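Local structure of aldehyde dehydrogenase 12 (Zea mays, 6D97) at residues K388-E394 with M408-F414; A460-I466 with V482-A488; Q307-V312 with G489-R493; E148-S152 with N199-E203. The protein probably catalyses the NAD-dependent oxidation of L-glutamate gamma-semialdehyde to glutamate, the last step of proline catabolism in plants. All coordinates share one frame; numbering follows the deposited sequence.

Contact 1: K388-E394 with M408-F414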
loop_
_atom_site.group_PDB
_atom_site.type_symbol
_atom_site.label_atom_id
_atom_site.label_comp_id
_atom_site.label_asym_id
_atom_site.label_seq_id
_atom_site.Cartn_x
_atom_site.Cartn_y
_atom_site.Cartn_z
ATOM N N LYS A 388 41.504 -5.636 28.697
ATOM C CA LYS A 388 42.582 -6.477 28.197
ATOM C C LYS A 388 42.389 -6.719 26.707
ATOM O O LYS A 388 41.256 -6.824 26.231
ATOM C CB LYS A 388 42.643 -7.813 28.950
ATOM C CG LYS A 388 41.324 -8.563 29.007
ATOM C CD LYS A 388 41.473 -9.904 29.711
ATOM C CE LYS A 388 40.152 -10.665 29.745
ATOM N NZ LYS A 388 40.280 -11.980 30.439
ATOM N N VAL A 389 43.503 -6.793 25.982
ATOM C CA VAL A 389 43.470 -7.168 24.573
ATOM C C VAL A 389 43.143 -8.651 24.471
ATOM O O VAL A 389 43.843 -9.497 25.039
ATOM C CB VAL A 389 44.806 -6.853 23.887
ATOM C CG1 VAL A 389 44.755 -7.248 22.410
ATOM C CG2 VAL A 389 45.149 -5.385 24.050
ATOM N N LEU A 390 42.071 -8.976 23.747
ATOM C CA LEU A 390 41.706 -10.374 23.555
ATOM C C LEU A 390 42.509 -11.008 22.425
ATOM O O LEU A 390 42.972 -12.147 22.554
ATOM C CB LEU A 390 40.205 -10.494 23.292
ATOM C CG LEU A 390 39.283 -10.087 24.446
ATOM C CD1 LEU A 390 37.839 -10.065 23.973
ATOM C CD2 LEU A 390 39.447 -11.013 25.648
ATOM N N PHE A 391 42.683 -10.294 21.315
ATOM C CA PHE A 391 43.597 -10.731 20.269
ATOM C C PHE A 391 43.973 -9.533 19.408
ATOM O O PHE A 391 43.368 -8.463 19.492
ATOM C CB PHE A 391 43.008 -11.869 19.422
ATOM C CG PHE A 391 41.580 -11.657 19.000
ATOM C CD1 PHE A 391 41.278 -10.945 17.851
ATOM C CD2 PHE A 391 40.540 -12.207 19.735
ATOM C CE1 PHE A 391 39.965 -10.768 17.452
ATOM C CE2 PHE A 391 39.225 -12.029 19.347
ATOM C CZ PHE A 391 38.937 -11.310 18.199
ATOM N N GLY A 392 45.000 -9.730 18.583
ATOM C CA GLY A 392 45.484 -8.644 17.749
ATOM C C GLY A 392 46.230 -7.609 18.570
ATOM O O GLY A 392 46.945 -7.932 19.525
ATOM N N GLY A 393 46.059 -6.345 18.199
ATOM C CA GLY A 393 46.723 -5.258 18.885
ATOM C C GLY A 393 48.106 -4.926 18.375
ATOM O O GLY A 393 48.799 -4.115 19.002
ATOM N N GLU A 394 48.530 -5.521 17.266
ATOM C CA GLU A 394 49.846 -5.298 16.694
ATOM C C GLU A 394 49.716 -4.969 15.217
ATOM O O GLU A 394 48.745 -5.376 14.569
ATOM C CB GLU A 394 50.741 -6.533 16.874
ATOM C CG GLU A 394 51.079 -6.834 18.327
ATOM C CD GLU A 394 51.682 -8.211 18.520
ATOM O OE1 GLU A 394 51.654 -9.010 17.560
ATOM O OE2 GLU A 394 52.179 -8.492 19.633
ATOM N N MET A 408 46.799 -2.926 10.377
ATOM C CA MET A 408 46.650 -3.515 11.699
ATOM C C MET A 408 46.123 -4.937 11.598
ATOM O O MET A 408 45.309 -5.253 10.725
ATOM C CB MET A 408 45.699 -2.680 12.564
ATOM C CG MET A 408 46.328 -1.446 13.182
ATOM S SD MET A 408 47.470 -1.855 14.514
ATOM C CE MET A 408 46.378 -2.717 15.644
ATOM N N LYS A 409 46.591 -5.789 12.502
ATOM C CA LYS A 409 45.965 -7.085 12.681
ATOM C C LYS A 409 44.576 -6.893 13.289
ATOM O O LYS A 409 44.339 -5.916 14.005
ATOM C CB LYS A 409 46.813 -7.972 13.589
ATOM C CG LYS A 409 48.188 -8.328 13.041
ATOM C CD LYS A 409 48.972 -9.165 14.042
ATOM C CE LYS A 409 50.312 -9.607 13.474
ATOM N NZ LYS A 409 51.116 -10.358 14.477
ATOM N N PRO A 410 43.642 -7.805 13.014
ATOM C CA PRO A 410 42.303 -7.695 13.611
ATOM C C PRO A 410 42.397 -7.652 15.126
ATOM O O PRO A 410 43.017 -8.514 15.753
ATOM C CB PRO A 410 41.588 -8.961 13.124
ATOM C CG PRO A 410 42.312 -9.345 11.887
ATOM C CD PRO A 410 43.749 -8.961 12.111
ATOM N N THR A 411 41.780 -6.633 15.713
ATOM C CA THR A 411 41.937 -6.340 17.128
ATOM C C THR A 411 40.588 -6.326 17.833
ATOM O O THR A 411 39.612 -5.758 17.331
ATOM C CB THR A 411 42.642 -4.998 17.330
ATOM O OG1 THR A 411 43.936 -5.043 16.714
ATOM C CG2 THR A 411 42.793 -4.691 18.817
ATOM N N ALA A 412 40.549 -6.956 19.005
ATOM C CA ALA A 412 39.403 -6.915 19.901
ATOM C C ALA A 412 39.904 -6.648 21.310
ATOM O O ALA A 412 40.834 -7.313 21.777
ATOM C CB ALA A 412 38.612 -8.224 19.860
ATOM N N VAL A 413 39.289 -5.682 21.986
ATOM C CA VAL A 413 39.682 -5.289 23.334
ATOM C C VAL A 413 38.492 -5.494 24.256
ATOM O O VAL A 413 37.402 -4.968 23.998
ATOM C CB VAL A 413 40.167 -3.832 23.389
ATOM C CG1 VAL A 413 40.429 -3.424 24.828
ATOM C CG2 VAL A 413 41.417 -3.654 22.541
ATOM N N PHE A 414 38.693 -6.258 25.322
ATOM C CA PHE A 414 37.663 -6.399 26.337
ATOM C C PHE A 414 37.670 -5.190 27.261
ATOM O O PHE A 414 38.730 -4.721 27.684
ATOM C CB PHE A 414 37.874 -7.676 27.149
ATOM C CG PHE A 414 36.902 -7.844 28.286
ATOM C CD1 PHE A 414 35.621 -8.327 28.055
ATOM C CD2 PHE A 414 37.270 -7.530 29.585
ATOM C CE1 PHE A 414 34.724 -8.488 29.094
ATOM C CE2 PHE A 414 36.378 -7.688 30.630
ATOM C CZ PHE A 414 35.103 -8.166 30.383
#
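Ala412 sets its methyl over one face of the Phe391 ring, toward the rim, with CB 3.5 Å from CZ of Phe391; the carbonyl oxygen of Pro410 lies at the edge of the same ring. With CG between its backbone N and carbonyl carbon (chi1 45°), the Phe391 ring is turned across to Ala412 of the partner strand. Leu390 and Phe391 both face Ala412, a classic beta bulge in the antiparallel pair 388-391 and 411-414: Leu390 N donates to Ala412 O at 2.9 Å, and Ala412 N to Phe391 O at 3.2 Å. Leu390 lays its branched end obliquely against CB of Phe414, CG to CB 3.9 Å. Past the bulge Thr411 OG1 accepts from Gly393 N at 2.9 Å and donates to Lys409 O. A valine in place of Thr411 would probably leave Gly393 N and Lys409 O without this shared partner and free the loop at Gly392 and Gly393 to shift. The side chains of Glu394 and Lys409 run side by side to a weak salt bridge, OE1 to NZ 3.4 Å, while Lys409 N donates to Glu394 O at 3.0 Å. Backbone bonds and a threonine hydroxyl thus hold 388-394 at the edge of the seven-stranded mixed sheet; the long ion pair probably adds little.

Contact 2: A460-I466 with V482-A488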
loop_
_atom_site.group_PDB
_atom_site.type_symbol
_atom_site.label_atom_id
_atom_site.label_comp_id
_atom_site.label_asym_id
_atom_site.label_seq_id
_atom_site.Cartn_x
_atom_site.Cartn_y
_atom_site.Cartn_z
ATOM N N ALA A 460 24.625 7.166 17.308
ATOM C CA ALA A 460 24.387 6.621 15.980
ATOM C C ALA A 460 23.553 5.358 16.102
ATOM O O ALA A 460 23.761 4.550 17.012
ATOM C CB ALA A 460 25.706 6.320 15.253
ATOM N N HIS A 461 22.604 5.194 15.179
ATOM C CA HIS A 461 21.669 4.071 15.193
ATOM C C HIS A 461 21.546 3.530 13.766
ATOM O O HIS A 461 20.519 3.684 13.103
ATOM C CB HIS A 461 20.319 4.496 15.768
ATOM C CG HIS A 461 20.410 5.074 17.146
ATOM N ND1 HIS A 461 20.833 4.339 18.232
ATOM C CD2 HIS A 461 20.148 6.316 17.613
ATOM C CE1 HIS A 461 20.821 5.102 19.310
ATOM N NE2 HIS A 461 20.407 6.306 18.962
ATOM N N LEU A 462 22.616 2.886 13.301
ATOM C CA LEU A 462 22.647 2.333 11.956
ATOM C C LEU A 462 22.273 0.855 11.980
ATOM O O LEU A 462 21.093 0.513 11.861
ATOM C CB LEU A 462 24.029 2.541 11.330
ATOM C CG LEU A 462 24.173 2.290 9.829
ATOM C CD1 LEU A 462 22.944 2.756 9.070
ATOM C CD2 LEU A 462 25.401 3.010 9.309
ATOM N N THR A 463 23.255 -0.027 12.135
ATOM C CA THR A 463 22.983 -1.455 12.168
ATOM C C THR A 463 23.185 -2.010 13.571
ATOM O O THR A 463 23.801 -1.385 14.438
ATOM C CB THR A 463 23.861 -2.222 11.175
ATOM O OG1 THR A 463 25.234 -2.128 11.569
ATOM C CG2 THR A 463 23.701 -1.653 9.784
ATOM N N ALA A 464 22.632 -3.201 13.778
ATOM C CA ALA A 464 22.654 -3.873 15.069
ATOM C C ALA A 464 22.239 -5.318 14.853
ATOM O O ALA A 464 21.554 -5.647 13.881
ATOM C CB ALA A 464 21.727 -3.194 16.078
ATOM N N ALA A 465 22.663 -6.176 15.777
ATOM C CA ALA A 465 22.345 -7.594 15.726
ATOM C C ALA A 465 22.025 -8.097 17.123
ATOM O O ALA A 465 22.718 -7.765 18.089
ATOM C CB ALA A 465 23.498 -8.412 15.132
ATOM N N ILE A 466 20.972 -8.903 17.218
ATOM C CA ILE A 466 20.554 -9.525 18.467
ATOM C C ILE A 466 20.599 -11.026 18.225
ATOM O O ILE A 466 19.699 -11.594 17.591
ATOM C CB ILE A 466 19.161 -9.068 18.911
ATOM C CG1 ILE A 466 19.028 -7.552 18.756
ATOM C CG2 ILE A 466 18.909 -9.482 20.356
ATOM C CD1 ILE A 466 17.609 -7.077 18.700
ATOM N N VAL A 482 16.722 1.261 18.674
ATOM C CA VAL A 482 16.374 2.202 17.610
ATOM C C VAL A 482 16.927 1.789 16.245
ATOM O O VAL A 482 16.265 1.998 15.221
ATOM C CB VAL A 482 16.858 3.622 17.978
ATOM C CG1 VAL A 482 16.696 4.582 16.806
ATOM C CG2 VAL A 482 16.111 4.149 19.194
ATOM N N ASN A 483 18.119 1.175 16.229
ATOM C CA ASN A 483 18.975 1.119 15.038
ATOM C C ASN A 483 18.215 0.737 13.771
ATOM O O ASN A 483 17.437 -0.218 13.758
ATOM C CB ASN A 483 20.124 0.142 15.278
ATOM C CG ASN A 483 21.166 0.703 16.214
ATOM O OD1 ASN A 483 20.857 1.487 17.113
ATOM N ND2 ASN A 483 22.414 0.319 15.996
ATOM N N GLY A 484 18.461 1.498 12.699
ATOM C CA GLY A 484 17.569 1.463 11.548
ATOM C C GLY A 484 17.626 0.174 10.756
ATOM O O GLY A 484 16.722 -0.116 9.967
ATOM N N THR A 485 18.686 -0.610 10.939
ATOM C CA THR A 485 18.841 -1.885 10.236
ATOM C C THR A 485 19.298 -2.916 11.263
ATOM O O THR A 485 20.496 -3.173 11.418
ATOM C CB THR A 485 19.813 -1.781 9.076
ATOM O OG1 THR A 485 19.527 -0.604 8.312
ATOM C CG2 THR A 485 19.667 -2.998 8.188
ATOM N N THR A 486 18.333 -3.518 11.947
ATOM C CA THR A 486 18.595 -4.435 13.045
ATOM C C THR A 486 18.239 -5.854 12.628
ATOM O O THR A 486 17.136 -6.104 12.132
ATOM C CB THR A 486 17.795 -4.033 14.284
ATOM O OG1 THR A 486 18.158 -2.703 14.673
ATOM C CG2 THR A 486 18.087 -4.989 15.427
ATOM N N TYR A 487 19.173 -6.777 12.834
ATOM C CA TYR A 487 18.968 -8.191 12.556
ATOM C C TYR A 487 18.746 -8.935 13.867
ATOM O O TYR A 487 19.405 -8.651 14.871
ATOM C CB TYR A 487 20.161 -8.788 11.806
ATOM C CG TYR A 487 20.485 -8.119 10.484
ATOM C CD1 TYR A 487 21.106 -6.877 10.443
ATOM C CD2 TYR A 487 20.188 -8.742 9.277
ATOM C CE1 TYR A 487 21.416 -6.268 9.244
ATOM C CE2 TYR A 487 20.486 -8.135 8.070
ATOM C CZ TYR A 487 21.100 -6.899 8.060
ATOM O OH TYR A 487 21.405 -6.299 6.860
ATOM N N ALA A 488 17.815 -9.888 13.857
ATOM C CA ALA A 488 17.417 -10.592 15.071
ATOM C C ALA A 488 17.255 -12.073 14.772
ATOM O O ALA A 488 16.564 -12.446 13.821
ATOM C CB ALA A 488 16.113 -10.023 15.641
HETATM O O HOH W 1 24.311 2.070 17.389
#
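Asn483 turns its CG anti to its own carbonyl carbon (chi1 -74°), which brings its amide across the backbone of 461-463, and His461 takes the matching position (chi1 -57°); the two side chains cross at about a right angle, ring and amide planes 63° apart. ND1 of His461 donates to OD1 of Asn483 at 3.1 Å, with the oxygen in the ring plane. The other end of the amide, ND2, gives a 2.7 Å bond to Thr463 O, which it meets from above the carbonyl plane, and a water links ND2 to Ala460 O. Val482 lies over one face of the imidazole, its CB 4.1 Å from the ring centroid, while NE2 of His461 bonds Lys94 of the second subunit. Beyond the amide the chains settle into parallel pairing, Thr463 with Thr485 through Ile466 with Ala488, as the two strands of a beta-alpha-beta crossover whose helix is 471-479. Tyr487 N binds Ala464 O at 2.8 Å and Ile466 N binds Tyr487 O at 2.8 Å. Strand 463-467 also pairs with 298-302, whereas 485-488 continues the sheet in parallel into a strand of the second subunit. On one side of the pair Ile466 CD1 touches Thr486 CG2 at 3.9 Å and packs on helix 471-479. Thr486 OG1 donates to Asn483 O at 2.7 Å, and both oxygens also bond Arg528 of the second subunit.

Contact 3: Q307-V312 with G489-R493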
loop_
_atom_site.group_PDB
_atom_site.type_symbol
_atom_site.label_atom_id
_atom_site.label_comp_id
_atom_site.label_asym_id
_atom_site.label_seq_id
_atom_site.Cartn_x
_atom_site.Cartn_y
_atom_site.Cartn_z
ATOM N N GLN A 307 23.998 -21.348 21.413
ATOM C CA GLN A 307 23.865 -22.386 20.396
ATOM C C GLN A 307 24.560 -21.918 19.124
ATOM O O GLN A 307 24.843 -20.727 18.955
ATOM C CB GLN A 307 22.398 -22.715 20.105
ATOM C CG GLN A 307 21.610 -21.547 19.551
ATOM C CD GLN A 307 20.123 -21.816 19.513
ATOM O OE1 GLN A 307 19.385 -21.385 20.399
ATOM N NE2 GLN A 307 19.672 -22.527 18.486
ATOM N N GLU A 308 24.809 -22.875 18.226
ATOM C CA GLU A 308 25.462 -22.630 16.937
ATOM C C GLU A 308 26.714 -21.773 17.112
ATOM O O GLU A 308 26.921 -20.781 16.411
ATOM C CB GLU A 308 24.497 -21.985 15.939
ATOM C CG GLU A 308 23.199 -22.747 15.727
ATOM C CD GLU A 308 23.396 -24.051 14.973
ATOM O OE1 GLU A 308 22.427 -24.834 14.888
ATOM O OE2 GLU A 308 24.513 -24.295 14.465
ATOM N N VAL A 309 27.553 -22.167 18.074
ATOM C CA VAL A 309 28.703 -21.349 18.454
ATOM C C VAL A 309 29.626 -21.120 17.263
ATOM O O VAL A 309 30.145 -20.016 17.064
ATOM C CB VAL A 309 29.452 -21.996 19.632
ATOM C CG1 VAL A 309 30.625 -21.126 20.053
ATOM C CG2 VAL A 309 28.505 -22.235 20.800
ATOM N N ASP A 310 29.848 -22.160 16.454
ATOM C CA ASP A 310 30.695 -22.013 15.275
ATOM C C ASP A 310 30.117 -20.990 14.306
ATOM O O ASP A 310 30.829 -20.097 13.830
ATOM C CB ASP A 310 30.871 -23.365 14.585
ATOM C CG ASP A 310 31.749 -24.312 15.372
ATOM O OD1 ASP A 310 32.852 -23.902 15.785
ATOM O OD2 ASP A 310 31.334 -25.469 15.581
ATOM N N TYR A 311 28.820 -21.104 14.005
ATOM C CA TYR A 311 28.193 -20.164 13.082
ATOM C C TYR A 311 28.253 -18.740 13.616
ATOM O O TYR A 311 28.561 -17.802 12.871
ATOM C CB TYR A 311 26.742 -20.567 12.815
ATOM C CG TYR A 311 26.098 -19.771 11.696
ATOM C CD1 TYR A 311 25.546 -18.517 11.934
ATOM C CD2 TYR A 311 26.051 -20.273 10.402
ATOM C CE1 TYR A 311 24.965 -17.787 10.912
ATOM C CE2 TYR A 311 25.470 -19.551 9.375
ATOM C CZ TYR A 311 24.931 -18.310 9.636
ATOM O OH TYR A 311 24.353 -17.590 8.616
ATOM N N VAL A 312 27.947 -18.558 14.903
ATOM C CA VAL A 312 27.957 -17.223 15.498
ATOM C C VAL A 312 29.361 -16.634 15.466
ATOM O O VAL A 312 29.543 -15.439 15.203
ATOM C CB VAL A 312 27.393 -17.273 16.930
ATOM C CG1 VAL A 312 27.549 -15.923 17.615
ATOM C CG2 VAL A 312 25.933 -17.694 16.901
ATOM N N GLY A 489 17.872 -12.910 15.599
ATOM C CA GLY A 489 17.866 -14.340 15.380
ATOM C C GLY A 489 19.241 -14.902 15.656
ATOM O O GLY A 489 20.196 -14.135 15.807
ATOM N N ILE A 490 19.369 -16.228 15.737
ATOM C CA ILE A 490 20.678 -16.807 16.017
ATOM C C ILE A 490 21.645 -16.569 14.864
ATOM O O ILE A 490 22.865 -16.603 15.067
ATOM C CB ILE A 490 20.551 -18.308 16.341
ATOM C CG1 ILE A 490 21.710 -18.760 17.233
ATOM C CG2 ILE A 490 20.504 -19.140 15.068
ATOM C CD1 ILE A 490 21.757 -18.054 18.585
ATOM N N ARG A 491 21.135 -16.310 13.658
ATOM C CA ARG A 491 21.963 -16.006 12.500
ATOM C C ARG A 491 22.086 -14.507 12.254
ATOM O O ARG A 491 22.463 -14.095 11.151
ATOM C CB ARG A 491 21.407 -16.706 11.257
ATOM C CG ARG A 491 21.391 -18.226 11.368
ATOM C CD ARG A 491 20.802 -18.882 10.129
ATOM N NE ARG A 491 21.632 -18.688 8.943
ATOM C CZ ARG A 491 21.377 -19.233 7.759
ATOM N NH1 ARG A 491 20.311 -20.007 7.597
ATOM N NH2 ARG A 491 22.187 -19.003 6.734
ATOM N N ALA A 492 21.782 -13.687 13.260
ATOM C CA ALA A 492 21.820 -12.241 13.085
ATOM C C ALA A 492 23.246 -11.757 12.849
ATOM O O ALA A 492 24.206 -12.279 13.422
ATOM C CB ALA A 492 21.222 -11.538 14.307
ATOM N N ARG A 493 23.367 -10.746 11.994
ATOM C CA ARG A 493 24.632 -10.133 11.625
ATOM C C ARG A 493 24.478 -8.620 11.696
ATOM O O ARG A 493 23.375 -8.098 11.868
ATOM C CB ARG A 493 25.054 -10.566 10.214
ATOM C CG ARG A 493 24.050 -10.168 9.128
ATOM C CD ARG A 493 24.266 -10.939 7.837
ATOM N NE ARG A 493 23.699 -10.228 6.694
ATOM C CZ ARG A 493 22.450 -10.367 6.265
ATOM N NH1 ARG A 493 21.623 -11.203 6.878
ATOM N NH2 ARG A 493 22.029 -9.668 5.218
HETATM O O HOH W 2 23.979 -14.880 9.034
#
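Arg491 grips the hydroxyl of Tyr311 side-on with two nitrogens: NE donates to OH at 3.0 Å, and NH2 donates to the same OH at 3.2 Å. The oxygen lies near the guanidinium plane, while that plane and the phenol ring stand 85° apart. A bend at chi3 (66°) folds the arginine back to its partner, so its aliphatic part also runs beside the ring, CG 3.6 Å from CE1 of Tyr311. A water joins Tyr311 OH to Arg491 O, at 2.8 Å from the hydroxyl, and ties the phenol to the arginine's backbone as well. Next to this pair, Ile490 presses CG1 against Gln307 CG at 3.6 Å, and Val312 CG2 rests on Ile490 O at 3.7 Å. The turn and the helix position these groups. Gly489 to Ala492 form a type I beta turn closed by Ala492 N to Gly489 O, with Ile490 N held by Asn469; Tyr311 and Val312 stand on the first turn of helix 309-321, which has Glu308 at its N-cap. Trp541 of the second subunit meets the Tyr311 ring, and Pro536 of that subunit packs on Arg491. A methionine here, without N-H groups, would probably leave the buried hydroxyl without its charged partner and weaken the tie between turn and helix. With two N-H groups converging on it, the hydroxyl acts as an acceptor, and the guanidinium charge is likely to polarise it.

Contact 4: E148-S152 with N199-E203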
loop_
_atom_site.group_PDB
_atom_site.type_symbol
_atom_site.label_atom_id
_atom_site.label_comp_id
_atom_site.label_asym_id
_atom_site.label_seq_id
_atom_site.Cartn_x
_atom_site.Cartn_y
_atom_site.Cartn_z
ATOM N N GLU A 148 29.770 -6.521 -3.925
ATOM C CA GLU A 148 29.335 -5.174 -4.275
ATOM C C GLU A 148 28.752 -5.140 -5.681
ATOM O O GLU A 148 27.710 -4.518 -5.916
ATOM C CB GLU A 148 30.506 -4.198 -4.157
ATOM C CG GLU A 148 30.226 -2.990 -3.288
ATOM C CD GLU A 148 31.292 -1.920 -3.413
ATOM O OE1 GLU A 148 31.010 -0.867 -4.030
ATOM O OE2 GLU A 148 32.407 -2.133 -2.889
ATOM N N VAL A 149 29.401 -5.818 -6.626
ATOM C CA VAL A 149 28.895 -5.838 -7.992
ATOM C C VAL A 149 27.601 -6.635 -8.072
ATOM O O VAL A 149 26.679 -6.276 -8.816
ATOM C CB VAL A 149 29.962 -6.397 -8.947
ATOM C CG1 VAL A 149 29.583 -6.085 -10.380
ATOM C CG2 VAL A 149 31.323 -5.820 -8.609
ATOM N N GLN A 150 27.509 -7.730 -7.315
ATOM C CA GLN A 150 26.312 -8.562 -7.347
ATOM C C GLN A 150 25.102 -7.802 -6.815
ATOM O O GLN A 150 24.014 -7.856 -7.403
ATOM C CB GLN A 150 26.546 -9.842 -6.546
ATOM C CG GLN A 150 27.383 -10.875 -7.278
ATOM C CD GLN A 150 27.918 -11.954 -6.357
ATOM O OE1 GLN A 150 28.104 -11.729 -5.160
ATOM N NE2 GLN A 150 28.164 -13.137 -6.913
ATOM N N VAL A 151 25.271 -7.093 -5.696
ATOM C CA VAL A 151 24.194 -6.254 -5.175
ATOM C C VAL A 151 23.779 -5.225 -6.216
ATOM O O VAL A 151 22.587 -5.018 -6.474
ATOM C CB VAL A 151 24.624 -5.576 -3.861
ATOM C CG1 VAL A 151 23.632 -4.484 -3.483
ATOM C CG2 VAL A 151 24.752 -6.598 -2.743
ATOM N N SER A 152 24.765 -4.560 -6.827
ATOM C CA SER A 152 24.476 -3.583 -7.871
ATOM C C SER A 152 23.710 -4.220 -9.022
ATOM O O SER A 152 22.735 -3.649 -9.524
ATOM C CB SER A 152 25.778 -2.958 -8.373
ATOM O OG SER A 152 26.565 -2.491 -7.293
ATOM N N ASN A 199 34.575 3.524 0.757
ATOM C CA ASN A 199 34.620 2.102 1.083
ATOM C C ASN A 199 33.760 1.245 0.158
ATOM O O ASN A 199 34.065 0.064 -0.032
ATOM C CB ASN A 199 34.230 1.885 2.545
ATOM C CG ASN A 199 32.848 2.398 2.869
ATOM O OD1 ASN A 199 32.390 3.394 2.311
ATOM N ND2 ASN A 199 32.172 1.715 3.784
ATOM N N PHE A 200 32.701 1.799 -0.433
ATOM C CA PHE A 200 31.898 1.085 -1.427
ATOM C C PHE A 200 31.897 1.907 -2.708
ATOM O O PHE A 200 30.976 2.704 -2.950
ATOM C CB PHE A 200 30.481 0.821 -0.920
ATOM C CG PHE A 200 30.413 -0.209 0.178
ATOM C CD1 PHE A 200 30.435 -1.564 -0.121
ATOM C CD2 PHE A 200 30.333 0.176 1.507
ATOM C CE1 PHE A 200 30.379 -2.514 0.880
ATOM C CE2 PHE A 200 30.273 -0.770 2.516
ATOM C CZ PHE A 200 30.298 -2.116 2.202
ATOM N N PRO A 201 32.908 1.738 -3.566
ATOM C CA PRO A 201 33.054 2.628 -4.729
ATOM C C PRO A 201 31.995 2.433 -5.803
ATOM O O PRO A 201 31.914 3.266 -6.717
ATOM C CB PRO A 201 34.451 2.277 -5.267
ATOM C CG PRO A 201 35.120 1.480 -4.180
ATOM C CD PRO A 201 34.016 0.776 -3.463
ATOM N N LEU A 202 31.195 1.372 -5.739
ATOM C CA LEU A 202 30.174 1.110 -6.745
ATOM C C LEU A 202 28.769 1.085 -6.165
ATOM O O LEU A 202 27.887 1.800 -6.654
ATOM C CB LEU A 202 30.461 -0.221 -7.456
ATOM C CG LEU A 202 29.430 -0.634 -8.509
ATOM C CD1 LEU A 202 29.514 0.290 -9.717
ATOM C CD2 LEU A 202 29.624 -2.081 -8.922
ATOM N N GLU A 203 28.546 0.287 -5.118
ATOM C CA GLU A 203 27.190 -0.011 -4.662
ATOM C C GLU A 203 26.458 1.243 -4.201
ATOM O O GLU A 203 25.323 1.498 -4.618
ATOM C CB GLU A 203 27.240 -1.044 -3.537
ATOM C CG GLU A 203 25.886 -1.428 -2.973
ATOM C CD GLU A 203 26.005 -2.438 -1.848
ATOM O OE1 GLU A 203 27.028 -3.155 -1.796
ATOM O OE2 GLU A 203 25.084 -2.513 -1.011
#
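Glu148 reaches from helix 142-157 to the loop that leads into helix 203-214 with a single carboxylate oxygen: OE1 accepts from Leu202 N at 2.8 Å and from Glu203 N at 2.9 Å. The two donors use different approaches, Leu202 N nearly in line with the C-O bond and Glu203 N on the anti lone pair, with N-H...O angles of 156° and 169°. The other oxygen, OE2, forms a salt bridge with Lys140, which also bonds Asn199 O, so both ends of the carboxylate are fixed. The Glu148 side chain is extended beyond CG and passes the edge of the Phe200 ring, whose CD1 lies 3.4 Å from Glu148 CD, the carboxylate and ring planes 75° apart. Within the helix, Glu148 O takes bonds from Ser152 N and Ser152 OG, which arrive from opposite faces of its plane. Ser152 OG in turn touches CD2 of Leu202 at 3.5 Å, and the same methyl meets Val149 CG2 at 4.1 Å. Leu202 thereby wedges between helix 142-157 and helix 229-240. On the other flank Glu203 lays its carboxylate against Val151, OE2 to CG1 3.5 Å. One carboxylate oxygen thus ties helix 142-157 to the point where the loop enters helix 203-214. The loop belongs to the Rossmann-type NAD-binding domain, where it follows strand 191-196, and the side chain of Asn199 is about 6 Å from the bound NAD.

How the contacts relate
Contact 4 comes first along the chain and stands apart, beside the five-stranded parallel sheet of the NAD-binding domain, about 21 Å from contact 2 between centres. Contacts 1 and 2 both belong to the seven-stranded mixed sheet, where 388-391 and 485-488 are the outermost strands of this chain; their centres are 24 Å apart. Contact 3 spans the longest loop, enclosing contacts 1 and 2 in sequence, and its segment 489-493 follows directly on strand 485-488: Ile466 O and Gly489 N, 3.0 Å apart, join it to contact 2. Contacts 2 and 3 also both touch the second subunit, so one end of this sheet serves assembly, whereas contact 1 closes the other end within the subunit.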